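Local coordinates for protein sulfotransferase (Alicyclobacillus acidocaldarius subsp. acidocaldarius, PDB 3RNL) that probably transfers sulfuryl groups to an acceptor as a sulfotransferase, and binds magnesium, at residues S29-I34 with D201-L206; A169-Y174 with V183-F188. All blocks are in the same frame, centred on the assembly; numbering follows the deposited sequence.

Interaction 1: residues S29-I34 with D201-L206. With MG (magnesium ion), chain B.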
loop_
_atom_site.group_PDB
_atom_site.type_symbol
_atom_site.label_atom_id
_atom_site.label_comp_id
_atom_site.label_asym_id
_atom_site.label_seq_id
_atom_site.Cartn_x
_atom_site.Cartn_y
_atom_site.Cartn_z
ATOM N N SER A 29 -13.320 8.209 -1.556
ATOM C CA SER A 29 -14.351 7.894 -2.544
ATOM C C SER A 29 -15.630 8.669 -2.277
ATOM O O SER A 29 -16.385 8.961 -3.199
ATOM C CB SER A 29 -14.672 6.397 -2.547
ATOM O OG SER A 29 -13.548 5.636 -2.935
ATOM N N GLN A 30 -15.877 8.992 -1.014
ATOM C CA GLN A 30 -17.094 9.721 -0.644
ATOM C C GLN A 30 -17.104 11.164 -1.155
ATOM O O GLN A 30 -18.165 11.780 -1.252
ATOM C CB GLN A 30 -17.278 9.747 0.868
ATOM C CG GLN A 30 -17.438 8.381 1.511
ATOM C CD GLN A 30 -17.455 8.488 3.014
ATOM O OE1 GLN A 30 -17.633 9.577 3.556
ATOM N NE2 GLN A 30 -17.264 7.366 3.700
ATOM N N HIS A 31 -15.928 11.710 -1.451
ATOM C CA HIS A 31 -15.827 13.102 -1.910
ATOM C C HIS A 31 -16.492 13.239 -3.282
ATOM O O HIS A 31 -16.277 12.418 -4.159
ATOM C CB HIS A 31 -14.349 13.512 -1.977
ATOM C CG HIS A 31 -14.117 14.991 -2.122
ATOM N ND1 HIS A 31 -14.511 15.702 -3.237
ATOM C CD2 HIS A 31 -13.498 15.878 -1.307
ATOM C CE1 HIS A 31 -14.156 16.970 -3.096
ATOM N NE2 HIS A 31 -13.532 17.102 -1.933
ATOM N N PRO A 32 -17.309 14.281 -3.482
ATOM C CA PRO A 32 -18.007 14.380 -4.775
ATOM C C PRO A 32 -17.075 14.598 -5.980
ATOM O O PRO A 32 -17.484 14.327 -7.108
ATOM C CB PRO A 32 -18.946 15.591 -4.581
ATOM C CG PRO A 32 -18.329 16.384 -3.462
ATOM C CD PRO A 32 -17.686 15.361 -2.550
ATOM N N ASP A 33 -15.865 15.108 -5.742
ATOM C CA ASP A 33 -14.881 15.367 -6.794
ATOM C C ASP A 33 -13.834 14.255 -6.973
ATOM O O ASP A 33 -12.851 14.450 -7.673
ATOM C CB ASP A 33 -14.207 16.723 -6.587
ATOM C CG ASP A 33 -13.943 17.458 -7.892
ATOM O OD1 ASP A 33 -14.385 16.991 -8.974
ATOM O OD2 ASP A 33 -13.298 18.523 -7.825
ATOM N N ILE A 34 -14.000 13.139 -6.268
ATOM C CA ILE A 34 -13.046 12.029 -6.376
ATOM C C ILE A 34 -13.756 10.746 -6.788
ATOM O O ILE A 34 -14.782 10.393 -6.202
ATOM C CB ILE A 34 -12.368 11.771 -5.020
ATOM C CG1 ILE A 34 -11.628 13.025 -4.548
ATOM C CG2 ILE A 34 -11.401 10.575 -5.104
ATOM C CD1 ILE A 34 -10.978 12.856 -3.168
ATOM N N ASP A 201 -6.234 16.666 4.222
ATOM C CA ASP A 201 -4.880 16.888 3.695
ATOM C C ASP A 201 -4.739 16.234 2.317
ATOM O O ASP A 201 -4.126 16.805 1.401
ATOM C CB ASP A 201 -3.813 16.292 4.622
ATOM C CG ASP A 201 -3.706 17.009 5.960
ATOM O OD1 ASP A 201 -4.205 18.148 6.093
ATOM O OD2 ASP A 201 -3.100 16.418 6.891
ATOM N N CYS A 202 -5.300 15.037 2.162
ATOM C CA CYS A 202 -5.239 14.362 0.857
ATOM C C CYS A 202 -6.035 15.126 -0.183
ATOM O O CYS A 202 -5.645 15.194 -1.341
ATOM C CB CYS A 202 -5.754 12.924 0.927
ATOM S SG CYS A 202 -4.697 11.836 1.884
ATOM N N CYS A 203 -7.165 15.701 0.218
ATOM C CA CYS A 203 -7.920 16.528 -0.708
ATOM C C CYS A 203 -7.086 17.706 -1.217
ATOM O O CYS A 203 -7.084 18.011 -2.412
ATOM C CB CYS A 203 -9.199 17.045 -0.049
ATOM S SG CYS A 203 -10.383 15.705 0.339
ATOM N N ALA A 204 -6.400 18.383 -0.307
ATOM C CA ALA A 204 -5.527 19.496 -0.696
ATOM C C ALA A 204 -4.444 19.018 -1.682
ATOM O O ALA A 204 -4.168 19.665 -2.703
ATOM C CB ALA A 204 -4.896 20.123 0.541
ATOM N N PHE A 205 -3.829 17.888 -1.362
ATOM C CA PHE A 205 -2.814 17.278 -2.240
ATOM C C PHE A 205 -3.376 16.992 -3.639
ATOM O O PHE A 205 -2.723 17.284 -4.661
ATOM C CB PHE A 205 -2.308 15.993 -1.589
ATOM C CG PHE A 205 -1.348 15.196 -2.440
ATOM C CD1 PHE A 205 -0.131 15.738 -2.835
ATOM C CD2 PHE A 205 -1.649 13.890 -2.802
ATOM C CE1 PHE A 205 0.774 14.978 -3.604
ATOM C CE2 PHE A 205 -0.742 13.116 -3.560
ATOM C CZ PHE A 205 0.456 13.678 -3.968
ATOM N N LEU A 206 -4.592 16.446 -3.685
ATOM C CA LEU A 206 -5.234 16.071 -4.945
ATOM C C LEU A 206 -5.836 17.271 -5.668
ATOM O O LEU A 206 -6.305 17.143 -6.792
ATOM C CB LEU A 206 -6.318 15.005 -4.717
ATOM C CG LEU A 206 -5.769 13.667 -4.195
ATOM C CD1 LEU A 206 -6.881 12.673 -3.853
ATOM C CD2 LEU A 206 -4.767 13.047 -5.197
HETATM MG MG MG B . -16.826 10.424 -5.052
HETATM O O HOH W 1 -19.116 10.801 -4.019
HETATM O O HOH W 2 -18.098 11.347 -7.047
HETATM O O HOH W 3 -17.748 8.276 -6.169
#

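Interaction 2: residues A169-Y174 with V183-F188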
loop_
_atom_site.group_PDB
_atom_site.type_symbol
_atom_site.label_atom_id
_atom_site.label_comp_id
_atom_site.label_asym_id
_atom_site.label_seq_id
_atom_site.Cartn_x
_atom_site.Cartn_y
_atom_site.Cartn_z
ATOM N N ALA A 169 13.684 1.783 0.463
ATOM C CA ALA A 169 14.009 1.702 -0.967
ATOM C C ALA A 169 12.762 1.796 -1.846
ATOM O O ALA A 169 12.825 2.286 -2.979
ATOM C CB ALA A 169 14.778 0.409 -1.278
ATOM N N GLN A 170 11.638 1.294 -1.339
ATOM C CA GLN A 170 10.389 1.309 -2.097
ATOM C C GLN A 170 9.898 2.736 -2.258
ATOM O O GLN A 170 9.484 3.147 -3.341
ATOM C CB GLN A 170 9.313 0.493 -1.364
ATOM C CG GLN A 170 9.752 -0.958 -1.109
ATOM C CD GLN A 170 8.732 -1.724 -0.264
ATOM O OE1 GLN A 170 7.537 -1.605 -0.481
ATOM N NE2 GLN A 170 9.211 -2.525 0.685
ATOM N N VAL A 171 9.917 3.485 -1.162
ATOM C CA VAL A 171 9.506 4.888 -1.215
ATOM C C VAL A 171 10.491 5.710 -2.060
ATOM O O VAL A 171 10.073 6.567 -2.872
ATOM C CB VAL A 171 9.393 5.456 0.208
ATOM C CG1 VAL A 171 9.139 6.962 0.171
ATOM C CG2 VAL A 171 8.269 4.721 0.979
ATOM N N LYS A 172 11.787 5.439 -1.910
ATOM C CA LYS A 172 12.774 6.176 -2.710
ATOM C C LYS A 172 12.484 6.033 -4.203
ATOM O O LYS A 172 12.607 6.987 -4.964
ATOM C CB LYS A 172 14.200 5.701 -2.425
ATOM C CG LYS A 172 15.243 6.459 -3.270
ATOM C CD LYS A 172 16.659 6.019 -2.946
ATOM C CE LYS A 172 17.705 6.893 -3.667
ATOM N NZ LYS A 172 17.826 6.577 -5.134
ATOM N N ARG A 173 12.116 4.832 -4.632
ATOM C CA ARG A 173 11.842 4.625 -6.062
ATOM C C ARG A 173 10.711 5.546 -6.541
ATOM O O ARG A 173 10.800 6.134 -7.618
ATOM C CB ARG A 173 11.519 3.145 -6.343
ATOM C CG ARG A 173 11.268 2.795 -7.820
ATOM C CD ARG A 173 12.473 3.062 -8.739
ATOM N NE ARG A 173 13.761 2.567 -8.232
ATOM C CZ ARG A 173 14.204 1.322 -8.372
ATOM N NH1 ARG A 173 15.409 0.985 -7.896
ATOM N NH2 ARG A 173 13.444 0.408 -8.981
ATOM N N TYR A 174 9.647 5.686 -5.747
ATOM C CA TYR A 174 8.563 6.607 -6.121
ATOM C C TYR A 174 8.997 8.065 -6.088
ATOM O O TYR A 174 8.623 8.847 -6.976
ATOM C CB TYR A 174 7.313 6.405 -5.258
ATOM C CG TYR A 174 6.464 5.273 -5.791
ATOM C CD1 TYR A 174 5.439 5.522 -6.710
ATOM C CD2 TYR A 174 6.726 3.951 -5.432
ATOM C CE1 TYR A 174 4.663 4.478 -7.224
ATOM C CE2 TYR A 174 5.949 2.897 -5.941
ATOM C CZ TYR A 174 4.933 3.168 -6.842
ATOM O OH TYR A 174 4.179 2.127 -7.359
ATOM N N VAL A 183 4.214 13.142 -4.692
ATOM C CA VAL A 183 4.091 12.031 -3.746
ATOM C C VAL A 183 3.729 12.558 -2.360
ATOM O O VAL A 183 4.285 13.559 -1.905
ATOM C CB VAL A 183 5.429 11.276 -3.631
ATOM C CG1 VAL A 183 5.293 10.104 -2.621
ATOM C CG2 VAL A 183 5.863 10.772 -5.006
ATOM N N LYS A 184 2.789 11.894 -1.692
ATOM C CA LYS A 184 2.455 12.250 -0.316
ATOM C C LYS A 184 2.502 10.993 0.524
ATOM O O LYS A 184 1.882 9.990 0.170
ATOM C CB LYS A 184 1.062 12.877 -0.238
ATOM C CG LYS A 184 0.645 13.236 1.195
ATOM C CD LYS A 184 -0.689 13.959 1.208
ATOM C CE LYS A 184 -1.155 14.258 2.634
ATOM N NZ LYS A 184 -0.275 15.281 3.272
ATOM N N VAL A 185 3.253 11.044 1.622
ATOM C CA VAL A 185 3.379 9.878 2.503
ATOM C C VAL A 185 2.610 10.171 3.773
ATOM O O VAL A 185 2.799 11.228 4.367
ATOM C CB VAL A 185 4.855 9.638 2.857
ATOM C CG1 VAL A 185 4.995 8.481 3.876
ATOM C CG2 VAL A 185 5.649 9.356 1.595
ATOM N N ILE A 186 1.736 9.251 4.171
ATOM C CA ILE A 186 0.920 9.407 5.375
ATOM C C ILE A 186 1.293 8.319 6.357
ATOM O O ILE A 186 1.579 7.198 5.951
ATOM C CB ILE A 186 -0.563 9.197 5.052
ATOM C CG1 ILE A 186 -1.034 10.187 3.995
ATOM C CG2 ILE A 186 -1.423 9.334 6.303
ATOM C CD1 ILE A 186 -2.338 9.741 3.368
ATOM N N LEU A 187 1.314 8.649 7.645
ATOM C CA LEU A 187 1.551 7.627 8.671
ATOM C C LEU A 187 0.236 7.082 9.220
ATOM O O LEU A 187 -0.693 7.828 9.529
ATOM C CB LEU A 187 2.391 8.188 9.818
ATOM C CG LEU A 187 3.726 8.794 9.394
ATOM C CD1 LEU A 187 4.510 9.252 10.623
ATOM C CD2 LEU A 187 4.541 7.784 8.557
ATOM N N PHE A 188 0.164 5.765 9.345
ATOM C CA PHE A 188 -1.045 5.108 9.824
ATOM C C PHE A 188 -1.491 5.660 11.181
ATOM O O PHE A 188 -2.684 5.854 11.445
ATOM C CB PHE A 188 -0.780 3.605 9.927
ATOM C CG PHE A 188 -1.868 2.850 10.615
ATOM C CD1 PHE A 188 -3.018 2.498 9.930
ATOM C CD2 PHE A 188 -1.751 2.510 11.946
ATOM C CE1 PHE A 188 -4.031 1.803 10.569
ATOM C CE2 PHE A 188 -2.759 1.814 12.593
ATOM C CZ PHE A 188 -3.899 1.462 11.902
#

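Interaction 1: residues S29-I34 with D201-L206
His-31 and Cys-203 meet where the loop before strand 34-35 faces helix 195-206, in the alpha-beta-alpha sandwich of a sulfotransferase with the P-loop-related fold. The Cys-203 thiol touches one corner of the imidazole. Its SG lies 3.5 Å from CD2 of His-31 and 4.1 Å from NE2 of the same ring. The approach is oblique, with SG 63° off the ring normal. The ring gets there because His-31 CG is anti to the backbone N (chi1 -166°), which carries it toward the helix. Both ring nitrogens are engaged, which should fix the rotation of the ring. ND1 accepts the backbone N-H of Asp-33 within the loop. NE2 is hydrogen-bonded to the carbonyl of Ser-209, and Phe-212 meets the ring as well.

The second pair is apolar. Ile-34 and Leu-206 touch by their CD1 methyls, and the two side chains cross at about a right angle. Phe-11 of strand 11-13 packs on both. No hydrogen bond joins the two segments.

A type I beta turn from His-31 to Ile-34 bends the loop around a magnesium ion. The ion takes the carbonyls of Ser-29, His-31 and Ile-34, and three waters complete six ligands. Thus His-31 and Ile-34 serve the metal with their backbones and the helix with their side chains. The Asp-33 N to His-31 ND1 bond is 2.9 Å long, and its donor lies in the ring plane, only 1° out of it.

Interaction 2: residues A169-Y174 with V183-F188
Val-171 of helix 167-178 and Val-185 of strand 183-187 face each other, and CG1 of Val-171 comes within 4.5 Å of CG2 of Val-185. Ile-294 of helix 273-294 touches both valines, so a second helix shares this patch. Val-183, two residues earlier on the same face of the strand, also points toward helix 167-178.

The other contact sets a methyl against a backbone carbonyl. Val-183 CG2 lies 3.9 Å from Tyr-174 O. With CG1 anti to the backbone N (chi1 180°), CG2 is left beside that N, and it is this methyl that meets the carbonyl. The Tyr-174 CB starts toward the strand, but the ring leads away from it. Its hydroxyl is hydrogen-bonded to the carbonyl of Tyr-93, and its side chain packs on Ile-112 of the neighbouring strand.

Hydrogen bonds play no part between the two segments. The backbones of Lys-184 and Ile-186 pair with strand 111-116. Strand 183-187 is the outermost strand on its side of the parallel sheet. Helix 167-178 packs on one face of this edge strand and helix 195-206 on the other, as in an alpha-beta-alpha sandwich.

After strand 11-13 and helix 21-29 the chain reaches the magnesium-bearing loop 29-34. It then runs through strands 85-89 and 111-116 to helix 167-178. Interaction 2 closes a short loop there, with 8 residues between its segments. Helix 195-206 later returns to 29-34, so interaction 1 closes a long loop of 166 intervening residues that contains interaction 2 whole. The two contacts do not cross. They touch through strand 183-187: Cys-202 SG lies 3.5 Å from Ile-186 CD1, and Phe-205 packs on Lys-184. Interaction 2 ties edge strand 183-187 to helix 167-178. Interaction 1 ties helix 195-206 to the loop leading into the opposite edge strand, 34-35.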